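Local coordinates for protein NAD nucleotidase (Haemophilus influenzae, PDB 3ZTV) that degrades NAD to adenosine and nicotinamide riboside in the periplasm, acting as a zinc-dependent pyrophosphatase and 5'-nucleotidase, at residues 295-300 and 331-336. Sequence-based numbering, arbitrary orientation.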
ATOM      1  N   MET A 295      41.799   0.296   1.693  1.00  7.06           N
ATOM      2  CA  MET A 295      42.611   0.639   2.859  1.00  7.32           C
ATOM      3  C   MET A 295      43.957   1.240   2.469  1.00  8.86           C
ATOM      4  O   MET A 295      44.566   0.832   1.478  1.00  9.38           O
ATOM      5  CB  MET A 295      42.814  -0.614   3.720  1.00  8.17           C
ATOM      6  CG  MET A 295      43.439  -0.368   5.094  1.00  9.09           C
ATOM      7  SD  MET A 295      43.533  -1.873   6.086  1.00 11.56           S
ATOM      8  CE  MET A 295      41.786  -2.169   6.346  1.00 11.35           C
ATOM      9  N   SER A 296      44.398   2.238   3.230  1.00  8.18           N
ATOM     10  CA  SER A 296      45.745   2.777   3.086  1.00  8.83           C
ATOM     11  C   SER A 296      46.780   1.905   3.789  1.00  7.84           C
ATOM     12  O   SER A 296      46.490   1.287   4.811  1.00  9.50           O
ATOM     13  CB  SER A 296      45.797   4.189   3.660  1.00  9.25           C
ATOM     14  OG  SER A 296      47.125   4.691   3.642  1.00  9.76           O
ATOM     15  N   SER A 297      47.987   1.861   3.230  1.00 10.58           N
ATOM     16  CA  SER A 297      49.096   1.168   3.876  1.00 11.65           C
ATOM     17  C   SER A 297      49.896   2.099   4.781  1.00 12.28           C
ATOM     18  O   SER A 297      50.838   1.658   5.440  1.00 13.50           O
ATOM     19  CB  SER A 297      50.042   0.582   2.828  1.00 13.35           C
ATOM     20  OG  SER A 297      50.725   1.617   2.147  1.00 14.70           O
ATOM     21  N   HIS A 298      49.531   3.377   4.816  1.00 10.57           N
ATOM     22  CA  HIS A 298      50.413   4.397   5.399  1.00 12.07           C
ATOM     23  C   HIS A 298      50.195   4.684   6.882  1.00 12.84           C
ATOM     24  O   HIS A 298      51.111   5.170   7.563  1.00 13.48           O
ATOM     25  CB  HIS A 298      50.361   5.682   4.567  1.00 14.81           C
ATOM     26  CG  HIS A 298      50.764   5.479   3.141  1.00 17.42           C
ATOM     27  ND1 HIS A 298      52.034   5.083   2.777  1.00 21.91           N
ATOM     28  CD2 HIS A 298      50.057   5.573   1.990  1.00 17.26           C
ATOM     29  CE1 HIS A 298      52.096   4.963   1.463  1.00 21.28           C
ATOM     30  NE2 HIS A 298      50.910   5.254   0.962  1.00 20.46           N
ATOM     31  N   LYS A 299      49.000   4.400   7.386  1.00 11.22           N
ATOM     32  CA  LYS A 299      48.720   4.538   8.809  1.00 10.63           C
ATOM     33  C   LYS A 299      48.538   3.164   9.418  1.00 11.24           C
ATOM     34  O   LYS A 299      47.576   2.456   9.113  1.00 11.20           O
ATOM     35  CB  LYS A 299      47.478   5.402   9.074  1.00 10.99           C
ATOM     36  CG  LYS A 299      47.120   5.532  10.564  1.00 11.80           C
ATOM     37  CD  LYS A 299      45.811   6.283  10.785  1.00 13.03           C
ATOM     38  CE  LYS A 299      45.972   7.773  10.543  1.00 14.96           C
ATOM     39  NZ  LYS A 299      44.652   8.467  10.590  1.00 15.08           N
ATOM     40  N   LEU A 300      49.473   2.784  10.276  1.00  9.69           N
ATOM     41  CA  LEU A 300      49.378   1.526  10.995  1.00 11.94           C
ATOM     42  C   LEU A 300      49.796   1.800  12.433  1.00 10.32           C
ATOM     43  O   LEU A 300      50.957   1.590  12.808  1.00 12.22           O
ATOM     44  CB  LEU A 300      50.286   0.469  10.362  1.00 13.26           C
ATOM     45  CG  LEU A 300      49.987   0.072   8.908  1.00 11.62           C
ATOM     46  CD1 LEU A 300      51.156  -0.699   8.316  1.00 14.32           C
ATOM     47  CD2 LEU A 300      48.688  -0.726   8.778  1.00 13.85           C
ATOM     48  N   SER A 331      42.121  -4.091  -0.339  1.00  7.05           N
ATOM     49  CA  SER A 331      42.783  -3.489  -1.478  1.00  8.45           C
ATOM     50  C   SER A 331      43.556  -2.271  -0.989  1.00  7.85           C
ATOM     51  O   SER A 331      42.967  -1.303  -0.509  1.00  6.83           O
ATOM     52  CB  SER A 331      41.749  -3.075  -2.519  1.00  8.38           C
ATOM     53  OG  SER A 331      42.367  -2.670  -3.724  1.00 10.81           O
ATOM     54  N   LEU A 332      44.878  -2.311  -1.102  1.00  8.33           N
ATOM     55  CA  LEU A 332      45.725  -1.238  -0.564  1.00  7.62           C
ATOM     56  C   LEU A 332      46.083  -0.156  -1.575  1.00  8.92           C
ATOM     57  O   LEU A 332      46.480  -0.446  -2.707  1.00 10.00           O
ATOM     58  CB  LEU A 332      47.027  -1.805   0.020  1.00 10.74           C
ATOM     59  CG  LEU A 332      46.892  -2.773   1.190  1.00  8.46           C
ATOM     60  CD1 LEU A 332      48.207  -3.508   1.432  1.00 12.92           C
ATOM     61  CD2 LEU A 332      46.434  -2.065   2.452  1.00 10.30           C
ATOM     62  N   ASP A 333      45.944   1.099  -1.142  1.00  8.03           N
ATOM     63  CA  ASP A 333      46.509   2.260  -1.832  1.00  8.85           C
ATOM     64  C   ASP A 333      46.028   2.453  -3.265  1.00  9.40           C
ATOM     65  O   ASP A 333      46.794   2.885  -4.125  1.00 12.55           O
ATOM     66  CB  ASP A 333      48.046   2.211  -1.794  1.00 11.35           C
ATOM     67  CG  ASP A 333      48.598   2.220  -0.379  1.00 11.85           C
ATOM     68  OD1 ASP A 333      48.014   2.878   0.509  1.00 11.17           O
ATOM     69  OD2 ASP A 333      49.634   1.559  -0.159  1.00 16.24           O
ATOM     70  N   ASP A 334      44.760   2.155  -3.534  1.00  8.61           N
ATOM     71  CA  ASP A 334      44.199   2.498  -4.836  1.00  8.63           C
ATOM     72  C   ASP A 334      44.065   4.013  -4.932  1.00  8.80           C
ATOM     73  O   ASP A 334      43.586   4.654  -4.003  1.00  9.49           O
ATOM     74  CB  ASP A 334      42.813   1.884  -5.031  1.00  9.60           C
ATOM     75  CG  ASP A 334      42.810   0.382  -4.910  1.00  9.70           C
ATOM     76  OD1 ASP A 334      43.367  -0.301  -5.798  1.00 10.84           O
ATOM     77  OD2 ASP A 334      42.223  -0.110  -3.929  1.00 11.00           O
ATOM     78  N   HIS A 335      44.474   4.587  -6.052  1.00  8.13           N
ATOM     79  CA  HIS A 335      44.232   6.007  -6.279  1.00  8.95           C
ATOM     80  C   HIS A 335      44.108   6.326  -7.763  1.00  9.94           C
ATOM     81  O   HIS A 335      44.765   5.717  -8.606  1.00 11.01           O
ATOM     82  CB  HIS A 335      45.261   6.897  -5.563  1.00 14.18           C
ATOM     83  CG  HIS A 335      46.660   6.733  -6.059  1.00 16.94           C
ATOM     84  ND1 HIS A 335      47.308   7.711  -6.782  1.00 22.59           N
ATOM     85  CD2 HIS A 335      47.543   5.717  -5.920  1.00 18.18           C
ATOM     86  CE1 HIS A 335      48.529   7.302  -7.075  1.00 24.81           C
ATOM     87  NE2 HIS A 335      48.697   6.095  -6.564  1.00 23.55           N
ATOM     88  N   ASP A 336      43.210   7.251  -8.078  1.00  8.24           N
ATOM     89  CA  ASP A 336      42.885   7.589  -9.455  1.00  8.33           C
ATOM     90  C   ASP A 336      43.358   9.005  -9.732  1.00 10.84           C
ATOM     91  O   ASP A 336      43.015   9.925  -8.998  1.00 10.22           O
ATOM     92  CB  ASP A 336      41.371   7.505  -9.660  1.00 10.64           C
ATOM     93  CG  ASP A 336      40.944   7.918 -11.053  1.00  9.99           C
ATOM     94  OD1 ASP A 336      41.406   7.296 -12.030  1.00 11.93           O
ATOM     95  OD2 ASP A 336      40.147   8.872 -11.184  1.00  9.99           O
TER
HETATM   96  O   HOH W   1      46.916   5.453   0.527  1.00 17.54           O
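Met295 of strand 284-295 pairs in parallel with Leu332 of strand 330-332, an edge strand, within this chain, of a mixed sheet. Two backbone bonds flank Leu332: Met295 N donates to Ser331 O (3.0 Å, nearly straight at 175°), and Asp333 N donates to Met295 O (3.0 Å). The same Met295 O also receives a CA-H...O contact from Leu332 CA at 3.1 Å. On the face these two residues share, Met295 CB meets the Leu332 methyl CD2, while the bent end of the Met295 side chain leads away; this side chain also packs on Val41 and Ile43 of strand 37-43. The Ser331 hydroxyl donates to the syn lone pair of Asp334 OD2, and Asp334 OD1 forms a salt bridge with Lys55.

Beyond this pair the Asp333 carboxylate takes over, gripping Ser297 with both oxygens. Asp333 OD1 accepts Ser297 N (2.9 Å) on its syn side, 30° out of the carboxylate plane; Asp333 OD2 uses its syn lone pair for Ser297 OG at 2.6 Å. With chi1 at 69°, Ser297 OG sits between its own backbone N and carbonyl carbon, which lets hydroxyl and amide address one carboxylate together. A water donates to Asp333 OD1 (2.8 Å) and joins it to Ser296 OG, which accepts His298 N in an ST turn. The His298 ring lies obliquely by Asp333 OD1. Three donors thus serve the two carboxylate oxygens, an arrangement that would favour the ionised form and ties the ST turn at Ser296 to Asp333.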